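Local coordinates for sorbitol dehydrogenase (Gluconobacter oxydans, PDB 5ITG), which probably oxidises D-sorbitol to L-sorbose with a nicotinamide cofactor, as a member of the mannitol dehydrogenase family with a Rossmann domain, at residues 332-335 against 336-340; 472-476 against 477-481; 166-169 against 170-174; 346-350 against 351-355. All blocks are in the same frame, centred on the assembly; numbering follows the deposited sequence.

Contact 1. Residues 332-335 against 336-340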
# COMPACT_ATOMS: atom_id res chain seq x y z
N ASN A 332 14.63 0.23 20.54
CA ASN A 332 15.59 -0.81 20.92
C ASN A 332 15.42 -2.06 20.06
O ASN A 332 16.41 -2.71 19.70
CB ASN A 332 15.45 -1.17 22.41
CG ASN A 332 15.83 -0.01 23.32
OD1 ASN A 332 16.55 0.91 22.92
ND2 ASN A 332 15.37 -0.07 24.57
N TYR A 333 14.17 -2.41 19.75
CA TYR A 333 13.88 -3.56 18.90
C TYR A 333 14.47 -3.29 17.50
O TYR A 333 15.19 -4.12 16.95
CB TYR A 333 12.37 -3.77 18.80
CG TYR A 333 11.89 -4.79 17.77
CD1 TYR A 333 12.22 -6.14 17.89
CD2 TYR A 333 11.08 -4.40 16.70
CE1 TYR A 333 11.75 -7.09 16.96
CE2 TYR A 333 10.61 -5.34 15.76
CZ TYR A 333 10.95 -6.68 15.90
OH TYR A 333 10.48 -7.61 14.99
N LEU A 334 14.14 -2.14 16.93
CA LEU A 334 14.66 -1.80 15.61
C LEU A 334 16.18 -1.71 15.58
O LEU A 334 16.81 -2.25 14.67
CB LEU A 334 14.04 -0.49 15.13
CG LEU A 334 12.53 -0.56 14.88
CD1 LEU A 334 12.03 0.82 14.49
CD2 LEU A 334 12.23 -1.57 13.76
N ASN A 335 16.78 -1.05 16.57
CA ASN A 335 18.24 -0.90 16.61
C ASN A 335 19.03 -2.17 16.91
O ASN A 335 20.04 -2.46 16.27
CB ASN A 335 18.66 0.14 17.65
CG ASN A 335 18.31 1.55 17.24
OD1 ASN A 335 18.35 1.89 16.06
ND2 ASN A 335 17.99 2.38 18.21
N LYS A 336 18.56 -2.92 17.89
CA LYS A 336 19.26 -4.12 18.32
C LYS A 336 18.89 -5.46 17.69
O LYS A 336 19.74 -6.35 17.59
CB LYS A 336 19.13 -4.25 19.84
CG LYS A 336 19.48 -2.98 20.59
CD LYS A 336 20.91 -2.52 20.31
CE LYS A 336 21.16 -1.13 20.89
NZ LYS A 336 22.50 -0.58 20.49
N ASP A 337 17.64 -5.61 17.27
CA ASP A 337 17.20 -6.87 16.69
C ASP A 337 17.01 -6.90 15.17
O ASP A 337 17.43 -7.86 14.51
CB ASP A 337 15.89 -7.31 17.36
CG ASP A 337 16.01 -7.34 18.87
OD1 ASP A 337 16.91 -8.03 19.39
OD2 ASP A 337 15.21 -6.66 19.55
N VAL A 338 16.39 -5.87 14.62
CA VAL A 338 16.13 -5.83 13.19
C VAL A 338 17.26 -5.30 12.32
O VAL A 338 17.75 -6.01 11.45
CB VAL A 338 14.85 -5.02 12.88
CG1 VAL A 338 14.51 -5.10 11.38
CG2 VAL A 338 13.68 -5.56 13.71
N ILE A 339 17.68 -4.07 12.57
CA ILE A 339 18.75 -3.47 11.77
C ILE A 339 20.01 -4.34 11.62
O ILE A 339 20.57 -4.44 10.52
CB ILE A 339 19.14 -2.06 12.32
CG1 ILE A 339 18.03 -1.06 11.97
CG2 ILE A 339 20.46 -1.58 11.71
CD1 ILE A 339 18.25 0.35 12.51
N PRO A 340 20.46 -4.99 12.71
CA PRO A 340 21.67 -5.82 12.58
C PRO A 340 21.46 -7.09 11.74
O PRO A 340 22.43 -7.71 11.31
CB PRO A 340 22.02 -6.15 14.04
CG PRO A 340 21.42 -4.98 14.81
CD PRO A 340 20.09 -4.81 14.12
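Tyr-333 and Val-338 meet in a CH-pi contact. Val-338 CG2 sits over one face of the ring, 3.9 Å from the centroid of the Tyr-333 ring and displaced toward its rim. Val-338 CG1 is anti to the backbone N (chi1 -175°), which leaves CG2 beside that nitrogen and turned to the ring. The same methyl also packs on Leu-334, with Val-338 CG2 4.2 Å from Leu-334 CD2. Asn-335 and Ile-339 run side by side, with Asn-335 OD1 3.9 Å from Ile-339 CD1.

The backbone bonds record a change of helix pitch. Lys-336 N bonds Asn-332 O at 2.8 Å, a normal helical step. Tyr-333 O then takes two donors, Asp-337 N at 2.9 Å and Val-338 N at 3.2 Å. Ile-339 N reaches Leu-334 O at 2.9 Å, one residue further than in an alpha helix. This is a wider pi-type turn, and a 3-10 segment follows it at 339-340. Pro-340 has no N-H to give, and Pro-340 CD lies 3.2 Å from Asn-335 O.

The polar ends are held by residues of other helices. Asp-337 OD2 passes near Tyr-333 CD1 but forms a salt bridge with Arg-401. Asn-335 OD1 accepts from Arg-354. Tyr-333 and Val-338 face helices 288-312 and 377-394, while Leu-334 and Ile-339 touch helix 350-361.

Contact 2. Residues 472-476 against 477-481; sequences KIIRE and KGVKA
Lys-477 N donates to Ile-473 O at 2.7 Å, and the N-H points well at the acceptor (159°). It closes the final turn of helix 461-477. The next bond, from Gly-478 N to Ile-474 O at 3.0 Å, is weak, with an angle of 129° at the hydrogen.

Gly-478 is where the helix stops. It is the first residue to leave helical backbone angles, and its phi is positive (97°), a conformation that glycine adopts readily. The chain then bends back beside the helix. Residues 479-481 keep helical backbone angles but lack the full helical bonding, and Ala-481 N makes only a weak bond to Gly-478 O.

Two apolar contacts tie the returning chain to the last turn. Ile-473 CG2 is anti to the backbone N and reaches Ala-481 CB at 4.0 Å. Ile-473 CG2 also lies 3.8 Å from Ala-481 O. Ile-474 CG2 meets Val-479 CB, 4.3 Å away. Val-479 is further covered by helices 288-312 and 400-412, and its backbone N bonds Glu-418.

At the helix end Glu-476 and Lys-477 run out together. The closest contact of the two side chains is aliphatic, Glu-476 CG to Lys-477 CD at 3.7 Å; Glu-476 OE2 also lies close to that carbon. The lysine chain bends twice on its way out. The charged ends do not meet, for Glu-476 OE2 and Lys-477 NZ stay 4.8 Å apart. Arg-475 turns away to a salt bridge with Glu-411, and Lys-480 to Asp-323 and Glu-325.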
# COMPACT_ATOMS: atom_id res chain seq x y z
N LYS A 472 4.32 -13.84 32.54
CA LYS A 472 4.06 -13.86 33.97
C LYS A 472 4.22 -12.47 34.58
O LYS A 472 3.38 -12.03 35.36
CB LYS A 472 5.00 -14.86 34.66
CG LYS A 472 4.56 -16.31 34.51
CD LYS A 472 5.65 -17.27 34.98
CE LYS A 472 5.09 -18.65 35.31
NZ LYS A 472 4.39 -19.30 34.18
N ILE A 473 5.28 -11.78 34.20
CA ILE A 473 5.53 -10.43 34.70
C ILE A 473 4.44 -9.48 34.21
O ILE A 473 3.92 -8.68 34.99
CB ILE A 473 6.90 -9.92 34.24
CG1 ILE A 473 8.00 -10.77 34.87
CG2 ILE A 473 7.05 -8.44 34.60
CD1 ILE A 473 9.40 -10.43 34.40
N ILE A 474 4.09 -9.58 32.93
CA ILE A 474 3.06 -8.73 32.35
C ILE A 474 1.72 -8.88 33.05
O ILE A 474 1.03 -7.90 33.30
CB ILE A 474 2.82 -9.06 30.85
CG1 ILE A 474 4.02 -8.63 30.01
CG2 ILE A 474 1.56 -8.35 30.37
CD1 ILE A 474 3.88 -8.94 28.54
N ARG A 475 1.35 -10.11 33.37
CA ARG A 475 0.07 -10.32 34.02
C ARG A 475 0.03 -9.84 35.46
O ARG A 475 -1.00 -9.34 35.92
CB ARG A 475 -0.34 -11.80 33.96
CG ARG A 475 -1.81 -12.00 34.32
CD ARG A 475 -2.28 -13.37 33.96
NE ARG A 475 -2.06 -13.67 32.55
CZ ARG A 475 -2.37 -14.84 31.99
NH1 ARG A 475 -2.93 -15.79 32.73
NH2 ARG A 475 -2.11 -15.06 30.71
N GLU A 476 1.14 -9.97 36.17
CA GLU A 476 1.18 -9.56 37.56
C GLU A 476 1.53 -8.09 37.78
O GLU A 476 0.85 -7.40 38.55
CB GLU A 476 2.16 -10.44 38.34
CG GLU A 476 2.34 -10.04 39.79
CD GLU A 476 3.10 -11.09 40.59
OE1 GLU A 476 2.58 -12.22 40.73
OE2 GLU A 476 4.21 -10.78 41.08
N LYS A 477 2.56 -7.60 37.10
CA LYS A 477 3.01 -6.21 37.27
C LYS A 477 2.68 -5.24 36.13
O LYS A 477 3.00 -4.05 36.22
CB LYS A 477 4.52 -6.19 37.50
CG LYS A 477 5.07 -7.37 38.30
CD LYS A 477 4.73 -7.28 39.78
CE LYS A 477 5.48 -6.16 40.46
NZ LYS A 477 5.19 -6.11 41.92
N GLY A 478 2.05 -5.72 35.06
CA GLY A 478 1.71 -4.84 33.95
C GLY A 478 2.75 -4.92 32.84
O GLY A 478 3.91 -5.25 33.10
N VAL A 479 2.37 -4.61 31.62
CA VAL A 479 3.30 -4.71 30.50
C VAL A 479 4.62 -3.93 30.60
O VAL A 479 5.67 -4.47 30.28
CB VAL A 479 2.61 -4.36 29.16
CG1 VAL A 479 2.17 -2.91 29.15
CG2 VAL A 479 3.55 -4.67 28.00
N LYS A 480 4.58 -2.69 31.05
CA LYS A 480 5.82 -1.92 31.13
C LYS A 480 6.87 -2.57 32.02
O LYS A 480 8.07 -2.44 31.78
CB LYS A 480 5.55 -0.49 31.59
CG LYS A 480 4.76 0.31 30.58
CD LYS A 480 4.67 1.77 31.00
CE LYS A 480 4.09 2.62 29.89
NZ LYS A 480 4.16 4.05 30.27
N ALA A 481 6.42 -3.29 33.04
CA ALA A 481 7.33 -3.96 33.96
C ALA A 481 8.12 -5.07 33.26
O ALA A 481 9.18 -5.47 33.74
CB ALA A 481 6.54 -4.54 35.13

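Contact 3. Residues 166-169 against 170-174; sequences GYVV and EALRR
Glu-170 and Gly-166 meet one turn apart on helix 164-177, within the Rossmann domain. Glu-170 also joins Arg-173 and Arg-174 in a salt-bridge network. Glu-170 CB rests 3.1 Å from Gly-166 O, the oxygen that accepts from Glu-170 N. CG is anti to the backbone N (chi1 173°), and the chain then bends at chi2. The bend brings the carboxylate to both arginines. Glu-170 OE1 takes Arg-173 NE at 3.0 Å, and OE2 takes Arg-173 NH2. Arg-173 thus presents its NE/NH2 side, one nitrogen to each oxygen, from above the carboxylate plane. Arg-174 NE also bonds OE2, from the same face of that plane as Arg-173 NH2. Arg-174 NH2 adds a weak bond to the same OE2, which lies in plane at the edge of the Arg-174 guanidinium. Two positive groups sharing one oxygen should favour the charged carboxylate and hold its rotation. Arg-173 NH1 bridges further to Asp-177.

Val-168 and Leu-172 form one apolar pair on the helix. They run out together, and Val-168 CG1 touches Leu-172 CD1 at 3.9 Å. Both pack on Phe-183. Val-169 faces helix 194-209, and Tyr-167 and Ala-171 face helix 111-119.

Regular helical bonds run beneath these side chains. Ala-171 N reaches Tyr-167 O, Leu-172 N reaches Val-168 O, and Arg-173 N reaches Val-169 O, each at 2.9 Å. Ala-171 CB lies 3.2 Å from Tyr-167 O.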
# COMPACT_ATOMS: atom_id res chain seq x y z
N GLY A 166 -9.27 -7.79 -20.04
CA GLY A 166 -9.75 -7.74 -21.41
C GLY A 166 -9.29 -6.51 -22.17
O GLY A 166 -8.88 -6.61 -23.32
N TYR A 167 -9.36 -5.35 -21.52
CA TYR A 167 -8.95 -4.09 -22.14
C TYR A 167 -7.46 -4.07 -22.47
O TYR A 167 -7.06 -3.73 -23.59
CB TYR A 167 -9.25 -2.91 -21.21
CG TYR A 167 -10.66 -2.37 -21.31
CD1 TYR A 167 -11.04 -1.57 -22.39
CD2 TYR A 167 -11.60 -2.63 -20.32
CE1 TYR A 167 -12.34 -1.05 -22.49
CE2 TYR A 167 -12.90 -2.11 -20.40
CZ TYR A 167 -13.26 -1.33 -21.49
OH TYR A 167 -14.54 -0.82 -21.58
N VAL A 168 -6.65 -4.44 -21.49
CA VAL A 168 -5.20 -4.44 -21.66
C VAL A 168 -4.72 -5.44 -22.71
O VAL A 168 -3.95 -5.08 -23.59
CB VAL A 168 -4.50 -4.73 -20.30
CG1 VAL A 168 -3.02 -5.01 -20.51
CG2 VAL A 168 -4.67 -3.53 -19.38
N VAL A 169 -5.17 -6.68 -22.61
CA VAL A 169 -4.75 -7.69 -23.57
C VAL A 169 -5.27 -7.38 -24.98
O VAL A 169 -4.54 -7.55 -25.96
CB VAL A 169 -5.19 -9.09 -23.11
CG1 VAL A 169 -4.98 -10.11 -24.22
CG2 VAL A 169 -4.36 -9.49 -21.88
N GLU A 170 -6.52 -6.93 -25.11
CA GLU A 170 -7.05 -6.59 -26.43
C GLU A 170 -6.26 -5.41 -27.00
O GLU A 170 -5.96 -5.37 -28.19
CB GLU A 170 -8.54 -6.24 -26.34
CG GLU A 170 -9.15 -5.71 -27.64
CD GLU A 170 -9.16 -6.72 -28.79
OE1 GLU A 170 -8.69 -7.87 -28.61
OE2 GLU A 170 -9.63 -6.36 -29.88
N ALA A 171 -5.91 -4.45 -26.15
CA ALA A 171 -5.14 -3.30 -26.61
C ALA A 171 -3.77 -3.76 -27.11
O ALA A 171 -3.29 -3.31 -28.16
CB ALA A 171 -4.98 -2.28 -25.48
N LEU A 172 -3.15 -4.67 -26.37
CA LEU A 172 -1.84 -5.19 -26.75
C LEU A 172 -1.93 -5.96 -28.07
O LEU A 172 -1.03 -5.88 -28.91
CB LEU A 172 -1.27 -6.07 -25.64
CG LEU A 172 -0.81 -5.26 -24.41
CD1 LEU A 172 -0.55 -6.18 -23.24
CD2 LEU A 172 0.45 -4.48 -24.78
N ARG A 173 -3.01 -6.70 -28.25
CA ARG A 173 -3.19 -7.47 -29.48
C ARG A 173 -3.23 -6.51 -30.67
O ARG A 173 -2.51 -6.69 -31.66
CB ARG A 173 -4.50 -8.27 -29.44
CG ARG A 173 -4.70 -9.17 -30.66
CD ARG A 173 -6.10 -9.78 -30.70
NE ARG A 173 -7.14 -8.79 -30.95
CZ ARG A 173 -7.22 -8.04 -32.05
NH1 ARG A 173 -6.32 -8.17 -33.02
NH2 ARG A 173 -8.21 -7.16 -32.18
N ARG A 174 -4.07 -5.49 -30.57
CA ARG A 174 -4.22 -4.51 -31.64
C ARG A 174 -2.92 -3.79 -31.95
O ARG A 174 -2.58 -3.57 -33.12
CB ARG A 174 -5.32 -3.51 -31.29
CG ARG A 174 -6.69 -4.16 -31.15
CD ARG A 174 -7.80 -3.15 -31.02
NE ARG A 174 -9.08 -3.80 -30.79
CZ ARG A 174 -10.23 -3.16 -30.66
NH1 ARG A 174 -10.27 -1.83 -30.76
NH2 ARG A 174 -11.35 -3.84 -30.44

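Contact 4. Residues 346-350 against 351-355; sequences SGMTL and EGYRD
Tyr-353 is met by the selenomethionine Met-348, whose CE approaches the ring obliquely. The methyl touches the stem of the tyrosine, with Met-348 CE 3.9 Å from Tyr-353 CB. The Met-348 chain is bent at both chi2 and chi3, which folds its end back toward the helix. The second flat group is the guanidinium of Arg-354. Glu-351 CB lies over one of its faces, offset toward the rim. Asp-355 OD1 sits at its edge, in plane, and accepts from both NE and NH2 of Arg-354. Arg-354 NH2 is 3.1 Å from Asp-355 OD1, and with the NE bond it forms a side-on salt bridge to that one oxygen. Arg-354 NH1 goes to Asn-335 on the preceding helix.

Thr-349 is the N-cap of helix 350-361. Its OG1 lies between the backbone N and the carbonyl carbon (chi1 66°), and from there Thr-349 OG1 accepts from Gly-352 N at 2.9 Å. Thr-349 O accepts from Tyr-353 N at 3.1 Å and more weakly from Gly-352 N. Leu-350 O takes Arg-354 N at 2.8 Å, the next helical bond.

Glu-351 turns its carboxylate back over the helix start. Glu-351 OE1 is 3.8 Å from Thr-349 CB. A water accepts from Leu-350 N at 3.0 Å and gives a weak bond to Glu-351 OE1.

Hydroxyl, water and carboxylate thus gather at the first turn, where backbone N-H groups lack helical acceptors. The negative charge of Glu-351 probably suits the positive end of the helix dipole.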
# COMPACT_ATOMS: atom_id res chain seq x y z
N SER A 346 20.89 0.21 -1.29
CA SER A 346 21.83 1.31 -1.48
C SER A 346 21.11 2.66 -1.48
O SER A 346 19.90 2.74 -1.69
CB SER A 346 22.60 1.14 -2.80
OG SER A 346 21.71 1.09 -3.90
N GLY A 347 21.86 3.73 -1.22
CA GLY A 347 21.28 5.06 -1.21
C GLY A 347 20.29 5.36 -0.10
O GLY A 347 19.33 6.10 -0.30
N MSE A 348 20.52 4.79 1.08
CA MSE A 348 19.65 5.01 2.24
C MSE A 348 20.29 4.37 3.46
O MSE A 348 21.18 3.52 3.33
CB MSE A 348 18.28 4.35 2.02
CG MSE A 348 18.30 2.81 1.97
SE MSE A 348 18.56 1.89 3.69
CE MSE A 348 16.74 2.01 4.35
N THR A 349 19.85 4.78 4.64
CA THR A 349 20.38 4.17 5.86
C THR A 349 19.18 3.59 6.60
O THR A 349 18.08 4.14 6.55
CB THR A 349 21.10 5.18 6.78
OG1 THR A 349 20.16 6.14 7.28
CG2 THR A 349 22.21 5.91 6.02
N LEU A 350 19.40 2.45 7.25
CA LEU A 350 18.34 1.80 8.00
C LEU A 350 17.96 2.68 9.19
O LEU A 350 16.81 2.68 9.63
CB LEU A 350 18.80 0.42 8.46
CG LEU A 350 19.03 -0.55 7.28
CD1 LEU A 350 19.63 -1.86 7.77
CD2 LEU A 350 17.71 -0.80 6.57
N GLU A 351 18.93 3.45 9.69
CA GLU A 351 18.69 4.33 10.82
C GLU A 351 17.79 5.48 10.41
O GLU A 351 16.97 5.95 11.21
CB GLU A 351 20.01 4.88 11.36
CG GLU A 351 20.96 3.80 11.84
CD GLU A 351 22.12 3.57 10.89
OE1 GLU A 351 21.92 3.04 9.76
OE2 GLU A 351 23.25 3.94 11.29
N GLY A 352 17.95 5.94 9.17
CA GLY A 352 17.12 7.01 8.66
C GLY A 352 15.71 6.47 8.46
O GLY A 352 14.73 7.17 8.65
N TYR A 353 15.62 5.21 8.05
CA TYR A 353 14.31 4.61 7.85
C TYR A 353 13.63 4.50 9.21
O TYR A 353 12.44 4.80 9.35
CB TYR A 353 14.42 3.21 7.23
CG TYR A 353 13.08 2.71 6.73
CD1 TYR A 353 12.55 3.16 5.53
CD2 TYR A 353 12.31 1.83 7.50
CE1 TYR A 353 11.28 2.75 5.09
CE2 TYR A 353 11.05 1.41 7.08
CZ TYR A 353 10.54 1.87 5.88
OH TYR A 353 9.29 1.46 5.48
N ARG A 354 14.39 4.06 10.20
CA ARG A 354 13.89 3.93 11.57
C ARG A 354 13.31 5.26 12.02
O ARG A 354 12.21 5.32 12.58
CB ARG A 354 15.04 3.53 12.51
CG ARG A 354 14.71 3.61 14.00
CD ARG A 354 16.00 3.76 14.81
NE ARG A 354 16.62 5.07 14.61
CZ ARG A 354 17.90 5.35 14.84
NH1 ARG A 354 18.73 4.41 15.27
NH2 ARG A 354 18.35 6.59 14.65
N ASP A 355 14.04 6.34 11.76
CA ASP A 355 13.57 7.66 12.15
C ASP A 355 12.24 8.00 11.49
O ASP A 355 11.36 8.57 12.13
CB ASP A 355 14.61 8.73 11.81
CG ASP A 355 15.86 8.61 12.66
OD1 ASP A 355 15.77 8.04 13.77
OD2 ASP A 355 16.93 9.10 12.24
O HOH W 1 22.20 1.45 6.87

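Contact 3 is the most buried of the four and belongs to the Rossmann domain, on the other side of the chain's centre from contacts 1 and 2. Its centre is about 47 Å from that of contact 1. Contacts 1 and 4 lie in the C-terminal domain on successive helices, and they touch. Asn-335 OD1 probably bonds Arg-354 NH1 at 2.7 Å, and Ile-339 packs on Leu-350. Contact 2 lies furthest out, near the C-terminus. Chemistry follows place. Contact 3 is a regular helix with an ionic network. Contact 1 holds a pi-type widening near a helix end, contact 4 caps a helix start, and contact 2 ends one at a glycine.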